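Local coordinates for protein glutathione S-transferase (Pseudomonas fluorescens, PDB 3M3M) that binds glutathione and probably works as a glutathione transferase, joining the thiol of the tripeptide to electrophilic substrates, at residues 14-19 with 195-200; 49-54 with 65-70; 80-85 with 155-160; 137-142 with 179-184. One frame throughout, in Å; residues are numbered along the deposited sequence.

Contact 1 (14-19 with 195-200). With GSH (glutathione), chain B.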
# COMPACT_ATOMS: atom_id res chain seq x y z
N ASN A 14 -0.17 -0.26 -4.27
CA ASN A 14 0.14 1.15 -4.00
C ASN A 14 -1.05 2.08 -4.27
O ASN A 14 -1.28 3.05 -3.55
CB ASN A 14 1.37 1.59 -4.80
CG ASN A 14 2.61 0.84 -4.32
OD1 ASN A 14 3.32 0.20 -5.15
ND2 ASN A 14 2.88 0.92 -3.01
N CYS A 15 -1.85 1.74 -5.29
CA CYS A 15 -3.05 2.53 -5.59
C CYS A 15 -4.22 2.20 -4.64
O CYS A 15 -5.02 3.11 -4.29
CB CYS A 15 -3.48 2.21 -7.05
SG CYS A 15 -2.25 2.79 -8.26
N TYR A 16 -4.36 0.92 -4.24
CA TYR A 16 -5.34 0.55 -3.24
C TYR A 16 -5.20 1.37 -1.94
O TYR A 16 -6.20 1.79 -1.31
CB TYR A 16 -5.23 -0.95 -2.93
CG TYR A 16 -6.20 -1.39 -1.84
CD1 TYR A 16 -7.55 -0.88 -1.75
CD2 TYR A 16 -5.73 -2.30 -0.87
CE1 TYR A 16 -8.41 -1.33 -0.68
CE2 TYR A 16 -6.57 -2.76 0.20
CZ TYR A 16 -7.92 -2.27 0.23
OH TYR A 16 -8.73 -2.66 1.30
N LYS A 17 -3.95 1.65 -1.50
CA LYS A 17 -3.78 2.51 -0.35
C LYS A 17 -4.56 3.81 -0.47
O LYS A 17 -5.16 4.23 0.54
CB LYS A 17 -2.29 2.99 -0.24
CG LYS A 17 -1.31 1.87 0.05
CD LYS A 17 0.12 2.35 -0.23
CE LYS A 17 1.09 1.20 -0.06
NZ LYS A 17 2.53 1.63 -0.32
N ILE A 18 -4.60 4.40 -1.67
CA ILE A 18 -5.25 5.71 -1.87
C ILE A 18 -6.79 5.52 -1.98
O ILE A 18 -7.56 6.31 -1.38
CB ILE A 18 -4.68 6.38 -3.10
CG1 ILE A 18 -3.11 6.41 -3.04
CG2 ILE A 18 -5.22 7.81 -3.18
CD1 ILE A 18 -2.52 6.84 -1.66
N LYS A 19 -7.22 4.48 -2.66
CA LYS A 19 -8.71 4.16 -2.68
C LYS A 19 -9.17 4.01 -1.22
O LYS A 19 -10.21 4.57 -0.80
CB LYS A 19 -8.94 2.84 -3.45
CG LYS A 19 -10.47 2.48 -3.44
CD LYS A 19 -10.69 1.04 -3.93
CE LYS A 19 -12.23 0.70 -3.78
NZ LYS A 19 -12.49 -0.70 -4.36
N PRO A 195 -15.61 0.57 10.15
CA PRO A 195 -16.91 0.63 9.50
C PRO A 195 -16.88 1.24 8.08
O PRO A 195 -17.82 0.97 7.29
CB PRO A 195 -17.73 1.45 10.49
CG PRO A 195 -16.69 2.28 11.29
CD PRO A 195 -15.53 1.30 11.44
N ARG A 196 -15.82 1.98 7.72
CA ARG A 196 -15.74 2.61 6.40
C ARG A 196 -14.73 1.88 5.53
O ARG A 196 -14.45 2.38 4.40
CB ARG A 196 -15.37 4.09 6.52
CG ARG A 196 -16.40 4.93 7.28
CD ARG A 196 -16.12 6.41 7.10
NE ARG A 196 -16.14 6.78 5.65
CZ ARG A 196 -17.22 7.15 4.98
NH1 ARG A 196 -18.39 7.33 5.66
NH2 ARG A 196 -17.16 7.40 3.68
N HIS A 197 -14.31 0.70 5.99
CA HIS A 197 -13.29 -0.09 5.20
C HIS A 197 -13.89 -0.35 3.78
O HIS A 197 -15.16 -0.62 3.65
CB HIS A 197 -12.96 -1.40 5.85
CG HIS A 197 -11.92 -2.19 5.07
ND1 HIS A 197 -10.61 -1.77 5.01
CD2 HIS A 197 -12.00 -3.33 4.33
CE1 HIS A 197 -9.90 -2.63 4.29
NE2 HIS A 197 -10.72 -3.57 3.83
N VAL A 198 -13.04 -0.33 2.74
CA VAL A 198 -13.47 -0.84 1.37
C VAL A 198 -12.41 -1.80 0.91
O VAL A 198 -11.19 -1.60 1.26
CB VAL A 198 -13.61 0.35 0.33
CG1 VAL A 198 -14.76 1.35 0.74
CG2 VAL A 198 -12.26 1.20 0.12
N PRO A 199 -12.80 -2.85 0.17
CA PRO A 199 -11.90 -3.81 -0.40
C PRO A 199 -11.19 -3.26 -1.62
O PRO A 199 -11.54 -2.20 -2.15
CB PRO A 199 -12.80 -5.00 -0.82
CG PRO A 199 -14.09 -4.29 -1.24
CD PRO A 199 -14.19 -3.07 -0.26
N MSE A 200 -10.12 -3.98 -2.02
CA MSE A 200 -9.34 -3.55 -3.17
C MSE A 200 -10.19 -3.52 -4.42
O MSE A 200 -10.23 -2.51 -5.14
CB MSE A 200 -8.22 -4.59 -3.40
CG MSE A 200 -7.45 -4.22 -4.60
SE MSE A 200 -5.91 -5.62 -4.72
CE MSE A 200 -4.41 -4.43 -4.17
N1 GSH B . 7.25 4.10 -4.49
CA1 GSH B . 6.02 4.20 -5.37
C1 GSH B . 4.74 4.40 -4.55
O11 GSH B . 3.83 5.12 -5.06
O12 GSH B . 4.64 3.81 -3.44
CB1 GSH B . 5.97 2.86 -6.17
CG1 GSH B . 4.75 2.93 -7.04
CD1 GSH B . 4.80 1.84 -8.12
OE1 GSH B . 5.85 0.93 -8.18
N2 GSH B . 3.80 1.73 -9.05
CA2 GSH B . 3.84 0.68 -10.06
C2 GSH B . 4.04 1.35 -11.35
O2 GSH B . 3.40 2.49 -11.56
CB2 GSH B . 2.46 -0.04 -10.01
SG2 GSH B . 2.21 -0.89 -8.35
N3 GSH B . 4.85 0.82 -12.26
CA3 GSH B . 4.93 1.50 -13.57
C3 GSH B . 6.34 1.53 -14.13
O31 GSH B . 6.53 1.71 -15.37
O32 GSH B . 7.30 1.42 -13.35
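The ring of Y16 has M200 lying over one face and the carbonyl oxygen of V198 at its edge, in the plane of the ring. M200, a selenomethionine, sets its CB 4.0 Å from the ring centroid, almost on the ring normal, a CH-pi contact; its CA sits above the rim, and its CE bends back to touch Y16 CB at 3.8 Å. With CG anti to the backbone N (chi1 177°), Y16 sends its ring away from helix 13-24 and across the tail. The hydroxyl OH then donates to V198 O at 2.7 Å, in the carbonyl plane and on a lone pair. The H197 side chain crosses that of Y16 at about a right angle, with CE1 3.2 Å from Y16 OH. One turn on, the extended chain of K19 brings NZ to two successive carbonyls: P199 O at 2.8 Å, tilted from the carbonyl plane, and M200 O at 3.0 Å, from above it. K19 CE rests on V198 CG2 at 3.9 Å. A phenylalanine at Y16 would probably still fill the space under M200 but leave V198 O without its donor. Helix 13-24 of the thioredoxin-like domain thus meets the C-terminal tail through three bonds from Y16 and K19 to tail carbonyl oxygens, and the D202 carboxylate adds a salt bridge to K19 NZ.

Contact 2 (49-54 with 65-70). With NA (sodium ion), chain C; GSH (glutathione), chain B.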
# COMPACT_ATOMS: atom_id res chain seq x y z
N LYS A 49 2.88 14.46 -14.99
CA LYS A 49 2.19 14.35 -13.72
C LYS A 49 3.12 13.66 -12.68
O LYS A 49 3.28 14.18 -11.53
CB LYS A 49 0.91 13.56 -13.79
CG LYS A 49 -0.05 14.24 -14.81
CD LYS A 49 -1.39 13.50 -14.99
CE LYS A 49 -2.22 14.31 -16.14
NZ LYS A 49 -2.54 15.69 -15.67
N ASN A 50 3.79 12.61 -13.15
CA ASN A 50 4.82 12.00 -12.29
C ASN A 50 6.00 11.64 -13.18
O ASN A 50 5.97 10.69 -13.91
CB ASN A 50 4.29 10.70 -11.54
CG ASN A 50 5.39 10.07 -10.70
OD1 ASN A 50 6.49 10.61 -10.66
ND2 ASN A 50 5.10 8.88 -10.09
N PRO A 51 7.10 12.39 -13.08
CA PRO A 51 8.30 12.16 -13.89
C PRO A 51 8.93 10.84 -13.57
O PRO A 51 9.70 10.30 -14.38
CB PRO A 51 9.23 13.37 -13.57
CG PRO A 51 8.71 13.83 -12.26
CD PRO A 51 7.21 13.54 -12.18
N ASN A 52 8.59 10.25 -12.42
CA ASN A 52 9.13 8.95 -12.08
C ASN A 52 8.33 7.84 -12.79
O ASN A 52 8.77 6.69 -12.78
CB ASN A 52 9.09 8.74 -10.53
CG ASN A 52 9.95 7.59 -10.07
OD1 ASN A 52 11.08 7.46 -10.51
ND2 ASN A 52 9.45 6.78 -9.08
N GLY A 53 7.20 8.17 -13.46
CA GLY A 53 6.57 7.17 -14.35
C GLY A 53 5.79 6.09 -13.58
O GLY A 53 5.66 4.96 -14.08
N LYS A 54 5.31 6.43 -12.39
CA LYS A 54 4.53 5.45 -11.56
C LYS A 54 3.18 5.93 -11.14
O LYS A 54 2.96 7.13 -10.94
CB LYS A 54 5.31 5.09 -10.28
CG LYS A 54 6.67 4.26 -10.70
CD LYS A 54 7.42 3.81 -9.50
CE LYS A 54 8.84 3.26 -9.90
NZ LYS A 54 8.99 2.37 -11.07
N CYS A 65 0.01 17.90 -8.95
CA CYS A 65 0.03 16.43 -8.90
C CYS A 65 1.02 15.98 -7.84
O CYS A 65 2.16 16.45 -7.86
CB CYS A 65 0.51 15.84 -10.23
SG CYS A 65 -0.81 15.96 -11.47
N LEU A 66 0.56 15.12 -6.90
CA LEU A 66 1.41 14.61 -5.82
C LEU A 66 1.57 13.11 -6.16
O LEU A 66 0.61 12.43 -6.55
CB LEU A 66 0.69 14.73 -4.46
CG LEU A 66 0.26 16.22 -4.14
CD1 LEU A 66 -0.65 16.18 -2.95
CD2 LEU A 66 1.51 17.00 -3.87
N TRP A 67 2.78 12.61 -6.01
CA TRP A 67 3.01 11.21 -6.25
C TRP A 67 3.79 10.62 -5.03
O TRP A 67 4.08 11.37 -4.09
CB TRP A 67 3.73 11.00 -7.62
CG TRP A 67 4.84 11.96 -7.94
CD1 TRP A 67 4.75 13.19 -8.61
CD2 TRP A 67 6.25 11.72 -7.78
NE1 TRP A 67 6.02 13.73 -8.79
CE2 TRP A 67 6.94 12.86 -8.28
CE3 TRP A 67 7.01 10.63 -7.28
CZ2 TRP A 67 8.33 12.95 -8.29
CZ3 TRP A 67 8.41 10.74 -7.24
CH2 TRP A 67 9.04 11.91 -7.70
N GLU A 68 4.04 9.31 -5.11
CA GLU A 68 4.40 8.41 -4.03
C GLU A 68 3.16 8.14 -3.15
O GLU A 68 2.74 8.95 -2.49
CB GLU A 68 5.57 8.93 -3.23
CG GLU A 68 6.89 8.86 -3.99
CD GLU A 68 7.33 7.47 -4.33
OE1 GLU A 68 7.18 6.60 -3.52
OE2 GLU A 68 7.89 7.36 -5.37
N SER A 69 2.69 6.92 -3.20
CA SER A 69 1.51 6.52 -2.45
C SER A 69 1.65 6.87 -0.99
O SER A 69 0.68 7.35 -0.41
CB SER A 69 1.26 4.97 -2.58
OG SER A 69 2.34 4.20 -2.05
N ASN A 70 2.81 6.64 -0.40
CA ASN A 70 2.90 6.92 1.05
C ASN A 70 2.91 8.44 1.36
O ASN A 70 2.47 8.84 2.44
CB ASN A 70 4.09 6.24 1.69
CG ASN A 70 3.91 4.73 1.82
OD1 ASN A 70 2.85 4.18 1.55
ND2 ASN A 70 4.98 4.04 2.18
NA NA C . 5.40 5.69 -1.45
N1 GSH B . 7.25 4.10 -4.49
CA1 GSH B . 6.02 4.20 -5.37
C1 GSH B . 4.74 4.40 -4.55
O11 GSH B . 3.83 5.12 -5.06
O12 GSH B . 4.64 3.81 -3.44
CB1 GSH B . 5.97 2.86 -6.17
CG1 GSH B . 4.75 2.93 -7.04
CD1 GSH B . 4.80 1.84 -8.12
OE1 GSH B . 5.85 0.93 -8.18
N2 GSH B . 3.80 1.73 -9.05
CA2 GSH B . 3.84 0.68 -10.06
C2 GSH B . 4.04 1.35 -11.35
O2 GSH B . 3.40 2.49 -11.56
CB2 GSH B . 2.46 -0.04 -10.01
SG2 GSH B . 2.21 -0.89 -8.35
N3 GSH B . 4.85 0.82 -12.26
CA3 GSH B . 4.93 1.50 -13.57
C3 GSH B . 6.34 1.53 -14.13
O31 GSH B . 6.53 1.71 -15.37
O32 GSH B . 7.30 1.42 -13.35
O HOH W 1 4.08 16.39 -10.43
O HOH W 2 6.50 7.31 -7.87
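N50 lies flat over W67, its amide plane only 16° from the indole. N50 CB lies 4.1 Å from the centroid of the five-membered ring of W67, a CH-pi contact. The chain then runs anti to the backbone N (chi1 178°), putting CG above W67 CG at 3.4 Å and OD1 over the middle of the indole, 3.1 Å from W67 CD2. The same OD1 accepts the backbone N of N52 at 2.8 Å, an Asx turn inside the type I turn N50-G53. On the other branch, ND2 stands 3.5 Å from W67 CB, donates to K54 O and reaches a water that also joins N52 ND2 and E68 OE2. This is the thioredoxin-like half of the glutathione S-transferase fold, where the loop before strand 57-60 and the start of helix 69-77 both face glutathione. K54 NZ bonds a carboxylate oxygen of the glycine end, while at the glutamyl end E68 OE1 takes the amino group N1 at 2.7 Å and binds the sodium ion. S69 holds the glutamyl carboxylate through N and OG. P51 CD packs 3.6 Å from W67 NE1, and N52 CB meets the six-membered ring. C65 SG touches K49 CB at 3.8 Å.

Contact 3 (80-85 with 155-160); sequences SQFLPS and EHYSIA
One backbone hydrogen bond ties the loop 80-85 to the start of helix 159-168: I159 N donates to F82 O at 2.9 Å, in the carbonyl plane. Two serines shape the partners from within. S80 OG accepts F82 N in an ST turn, and S158, the N-cap, accepts A160 N on its OG at 3.1 Å; its chi1 of 70° swings OG back over the first turn to reach that amide. The arrangement joins the linker between helices 69-77 and 87-117, which connects the thioredoxin-like half of the glutathione S-transferase fold to its helical half, to the N-cap of a helix in the helical half. Among the aromatics, F82 presents its edge to the face of Y157 in an offset edge-to-face pair, centroids 5.7 Å apart and planes at 83°, with F82 CE1 3.7 Å from Y157 CD2. Y157 also meets the ring of Y151. Aliphatic packing falls to I159, whose two branches part: CG2 sits 4.1 Å from F82 CB, while CD1 reaches L83 CD1 at 3.9 Å. Beyond the pair of segments, F82 and I159 both touch M21 of helix 13-24, and I159 and L83 both rest on N74 and A77 of helix 69-77.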
# COMPACT_ATOMS: atom_id res chain seq x y z
N SER A 80 -6.08 14.22 10.78
CA SER A 80 -7.11 13.23 11.08
C SER A 80 -6.62 12.26 12.14
O SER A 80 -5.41 12.26 12.53
CB SER A 80 -7.54 12.41 9.83
OG SER A 80 -6.48 11.50 9.49
N GLN A 81 -7.50 11.35 12.56
CA GLN A 81 -7.12 10.35 13.53
C GLN A 81 -6.17 9.31 12.87
O GLN A 81 -5.70 8.38 13.58
CB GLN A 81 -8.34 9.55 13.97
CG GLN A 81 -9.08 8.82 12.83
CD GLN A 81 -10.18 9.69 12.16
OE1 GLN A 81 -10.10 10.95 12.07
NE2 GLN A 81 -11.22 8.99 11.68
N PHE A 82 -5.96 9.42 11.56
CA PHE A 82 -5.01 8.39 10.92
C PHE A 82 -3.55 8.79 10.89
O PHE A 82 -2.71 8.00 10.37
CB PHE A 82 -5.50 8.10 9.49
CG PHE A 82 -6.89 7.58 9.49
CD1 PHE A 82 -7.10 6.24 9.77
CD2 PHE A 82 -7.97 8.40 9.11
CE1 PHE A 82 -8.40 5.70 9.72
CE2 PHE A 82 -9.30 7.87 9.07
CZ PHE A 82 -9.49 6.53 9.40
N LEU A 83 -3.25 10.00 11.38
CA LEU A 83 -1.83 10.47 11.39
C LEU A 83 -1.67 11.25 12.73
O LEU A 83 -2.18 12.38 12.84
CB LEU A 83 -1.53 11.42 10.18
CG LEU A 83 -0.07 11.98 10.21
CD1 LEU A 83 0.89 10.82 10.17
CD2 LEU A 83 0.06 12.89 9.06
N PRO A 84 -0.92 10.66 13.68
CA PRO A 84 -0.67 11.32 14.97
C PRO A 84 0.07 12.63 14.76
O PRO A 84 0.87 12.76 13.85
CB PRO A 84 0.21 10.33 15.74
CG PRO A 84 0.01 8.96 15.08
CD PRO A 84 -0.41 9.27 13.64
N SER A 85 -0.21 13.62 15.60
CA SER A 85 0.54 14.89 15.52
C SER A 85 1.75 14.88 16.51
O SER A 85 2.69 15.63 16.27
CB SER A 85 -0.43 16.07 15.87
OG SER A 85 -1.05 15.73 17.10
N GLU A 155 -2.28 1.86 19.82
CA GLU A 155 -3.68 1.46 19.81
C GLU A 155 -4.48 2.11 18.77
O GLU A 155 -5.74 2.04 18.86
CB GLU A 155 -4.32 1.88 21.20
CG GLU A 155 -3.74 1.14 22.38
CD GLU A 155 -4.40 -0.25 22.54
OE1 GLU A 155 -5.60 -0.42 22.17
OE2 GLU A 155 -3.74 -1.17 23.10
N HIS A 156 -3.86 2.87 17.83
CA HIS A 156 -4.69 3.65 16.92
C HIS A 156 -4.30 3.24 15.47
O HIS A 156 -3.11 3.29 15.09
CB HIS A 156 -4.48 5.15 17.11
CG HIS A 156 -4.90 5.61 18.49
ND1 HIS A 156 -6.22 5.79 18.82
CD2 HIS A 156 -4.19 5.78 19.63
CE1 HIS A 156 -6.32 6.14 20.09
NE2 HIS A 156 -5.10 6.13 20.62
N TYR A 157 -5.33 2.87 14.70
CA TYR A 157 -5.19 2.63 13.25
C TYR A 157 -4.69 3.87 12.61
O TYR A 157 -5.20 5.01 12.86
CB TYR A 157 -6.63 2.28 12.76
CG TYR A 157 -6.79 1.92 11.31
CD1 TYR A 157 -5.77 1.26 10.59
CD2 TYR A 157 -8.03 2.13 10.69
CE1 TYR A 157 -6.00 0.92 9.23
CE2 TYR A 157 -8.27 1.79 9.34
CZ TYR A 157 -7.24 1.15 8.65
OH TYR A 157 -7.45 0.82 7.35
N SER A 158 -3.62 3.71 11.74
CA SER A 158 -2.98 4.91 11.14
C SER A 158 -2.59 4.57 9.70
O SER A 158 -2.76 3.41 9.23
CB SER A 158 -1.67 5.22 11.90
OG SER A 158 -0.67 4.23 11.65
N ILE A 159 -1.99 5.56 9.02
CA ILE A 159 -1.57 5.31 7.64
C ILE A 159 -0.38 4.36 7.58
O ILE A 159 -0.06 3.92 6.52
CB ILE A 159 -1.18 6.67 6.91
CG1 ILE A 159 -0.12 7.49 7.68
CG2 ILE A 159 -2.51 7.51 6.80
CD1 ILE A 159 0.22 8.85 6.91
N ALA A 160 0.26 4.06 8.72
CA ALA A 160 1.26 2.93 8.65
C ALA A 160 0.54 1.61 8.41
O ALA A 160 1.02 0.79 7.63
CB ALA A 160 2.05 2.80 9.97

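Contact 4 (137-142 with 179-184)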
# COMPACT_ATOMS: atom_id res chain seq x y z
N LYS A 137 11.06 -12.23 6.05
CA LYS A 137 11.79 -11.47 7.06
C LYS A 137 11.00 -10.23 7.47
O LYS A 137 10.93 -9.86 8.61
CB LYS A 137 13.19 -11.11 6.53
CG LYS A 137 14.06 -10.26 7.47
CD LYS A 137 15.48 -10.02 6.79
CE LYS A 137 16.45 -9.14 7.58
NZ LYS A 137 15.78 -7.83 8.12
N ALA A 138 10.43 -9.52 6.47
CA ALA A 138 9.60 -8.33 6.80
C ALA A 138 8.31 -8.73 7.55
O ALA A 138 7.90 -8.05 8.50
CB ALA A 138 9.24 -7.58 5.46
N LEU A 139 7.65 -9.81 7.11
CA LEU A 139 6.43 -10.24 7.84
C LEU A 139 6.78 -10.66 9.28
O LEU A 139 5.99 -10.35 10.19
CB LEU A 139 5.77 -11.42 7.08
CG LEU A 139 5.31 -11.06 5.63
CD1 LEU A 139 4.87 -12.38 4.86
CD2 LEU A 139 4.11 -10.08 5.75
N ASP A 140 8.01 -11.18 9.47
CA ASP A 140 8.42 -11.50 10.82
C ASP A 140 8.54 -10.28 11.70
O ASP A 140 8.11 -10.28 12.86
CB ASP A 140 9.79 -12.22 10.84
CG ASP A 140 9.76 -13.63 10.29
OD1 ASP A 140 8.65 -14.25 10.12
OD2 ASP A 140 10.87 -14.09 9.92
N VAL A 141 9.08 -9.19 11.16
CA VAL A 141 9.09 -7.92 11.93
C VAL A 141 7.69 -7.43 12.36
O VAL A 141 7.46 -7.02 13.52
CB VAL A 141 9.80 -6.80 11.09
CG1 VAL A 141 9.70 -5.45 11.83
CG2 VAL A 141 11.31 -7.21 10.83
N MSE A 142 6.75 -7.48 11.38
CA MSE A 142 5.39 -7.04 11.64
C MSE A 142 4.76 -7.98 12.72
O MSE A 142 4.01 -7.48 13.55
CB MSE A 142 4.55 -7.14 10.31
CG MSE A 142 4.99 -6.00 9.38
SE MSE A 142 4.02 -6.38 7.66
CE MSE A 142 2.13 -6.11 8.40
N SER A 179 -0.86 -18.13 7.19
CA SER A 179 -1.28 -18.92 8.38
C SER A 179 -0.12 -19.06 9.37
O SER A 179 -0.36 -19.34 10.55
CB SER A 179 -1.81 -20.34 8.03
OG SER A 179 -0.71 -21.18 7.59
N ARG A 180 1.13 -18.81 8.92
CA ARG A 180 2.30 -18.73 9.79
C ARG A 180 2.33 -17.45 10.68
O ARG A 180 3.16 -17.35 11.64
CB ARG A 180 3.56 -18.72 8.92
CG ARG A 180 3.67 -19.90 7.95
CD ARG A 180 5.06 -19.77 7.36
NE ARG A 180 5.24 -20.77 6.34
CZ ARG A 180 6.30 -20.83 5.53
NH1 ARG A 180 7.29 -19.91 5.61
NH2 ARG A 180 6.36 -21.80 4.61
N TYR A 181 1.40 -16.52 10.41
CA TYR A 181 1.40 -15.19 11.04
C TYR A 181 0.04 -14.85 11.64
O TYR A 181 -0.73 -13.99 11.16
CB TYR A 181 1.75 -14.14 9.92
CG TYR A 181 3.17 -14.38 9.42
CD1 TYR A 181 4.25 -13.87 10.16
CD2 TYR A 181 3.43 -15.11 8.27
CE1 TYR A 181 5.57 -14.10 9.72
CE2 TYR A 181 4.79 -15.39 7.84
CZ TYR A 181 5.85 -14.81 8.61
OH TYR A 181 7.12 -15.06 8.18
N PRO A 182 -0.29 -15.48 12.79
CA PRO A 182 -1.58 -15.14 13.36
C PRO A 182 -1.73 -13.77 13.90
O PRO A 182 -2.93 -13.23 13.99
CB PRO A 182 -1.78 -16.18 14.53
CG PRO A 182 -0.30 -16.66 14.79
CD PRO A 182 0.38 -16.62 13.46
N GLY A 183 -0.62 -13.13 14.28
CA GLY A 183 -0.76 -11.76 14.73
C GLY A 183 -1.11 -10.87 13.52
O GLY A 183 -1.91 -9.94 13.65
N ILE A 184 -0.42 -11.11 12.39
CA ILE A 184 -0.82 -10.38 11.11
C ILE A 184 -2.29 -10.63 10.73
O ILE A 184 -3.04 -9.71 10.46
CB ILE A 184 0.09 -10.69 9.97
CG1 ILE A 184 1.52 -10.18 10.37
CG2 ILE A 184 -0.38 -9.98 8.63
CD1 ILE A 184 2.61 -10.41 9.21
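The CA atoms of L139 and Y181 stand 7.7 Å apart and those of M142 and I184 7.1 Å, so helix 125-146 meets the beginning of helix 182-192 along one side, with Y181 at the N-cap position. The ring of Y181 lies against the first helix: L139 CB sits over one face, offset toward the rim, 3.9 Å from the centroid in a CH-pi contact. Its hydroxyl goes to the next residue of that helix, OH donating to D140 OD1 at 2.6 Å. D140 OD1 lies at the edge of the ring, in its plane, yet the hydroxyl meets the carboxylate from above its own plane. The aspartate leaves the helix pointing away, and CG set anti to the carbonyl carbon (chi1 -70°) brings OD1 back to the tyrosine. Three residues after Y181, the CD1 tip of I184 fits between L139 and M142, 3.8 Å from L139 CD2 and 4.0 Å from the CB of the selenomethionine M142. Replacing Y181 with an alanine would probably open a gap beside L139 and leave D140 without the hydroxyl. E143, which follows M142 on the first helix, accepts from the backbone N of both G183 and I184. D140 thus receives the Y181 hydroxyl and E143 two N-H groups, consistent with their holding the start of helix 182-192 against helix 125-146 within the helical domain.

Contact 1 closes almost the whole chain, and the other three are nested inside it. Contact 2 comes first and lies wholly in the thioredoxin-like domain; contacts 3 and 4 follow and interlock, their segments alternating, with helix 159-168 lying between helices 125-146 and 182-192 in the chain. Contacts 1 and 2, centres 18 Å apart, touch each other: K17 NZ of helix 13-24 reaches S69 OG and N70 OD1, and only these two contacts meet glutathione. Contact 4, in the helical domain, is about 30 Å from contact 2, centre to centre, across the middle of the chain. Contacts 1 and 3, centres 15 Å apart, join the two domains, contact 3 at the linker.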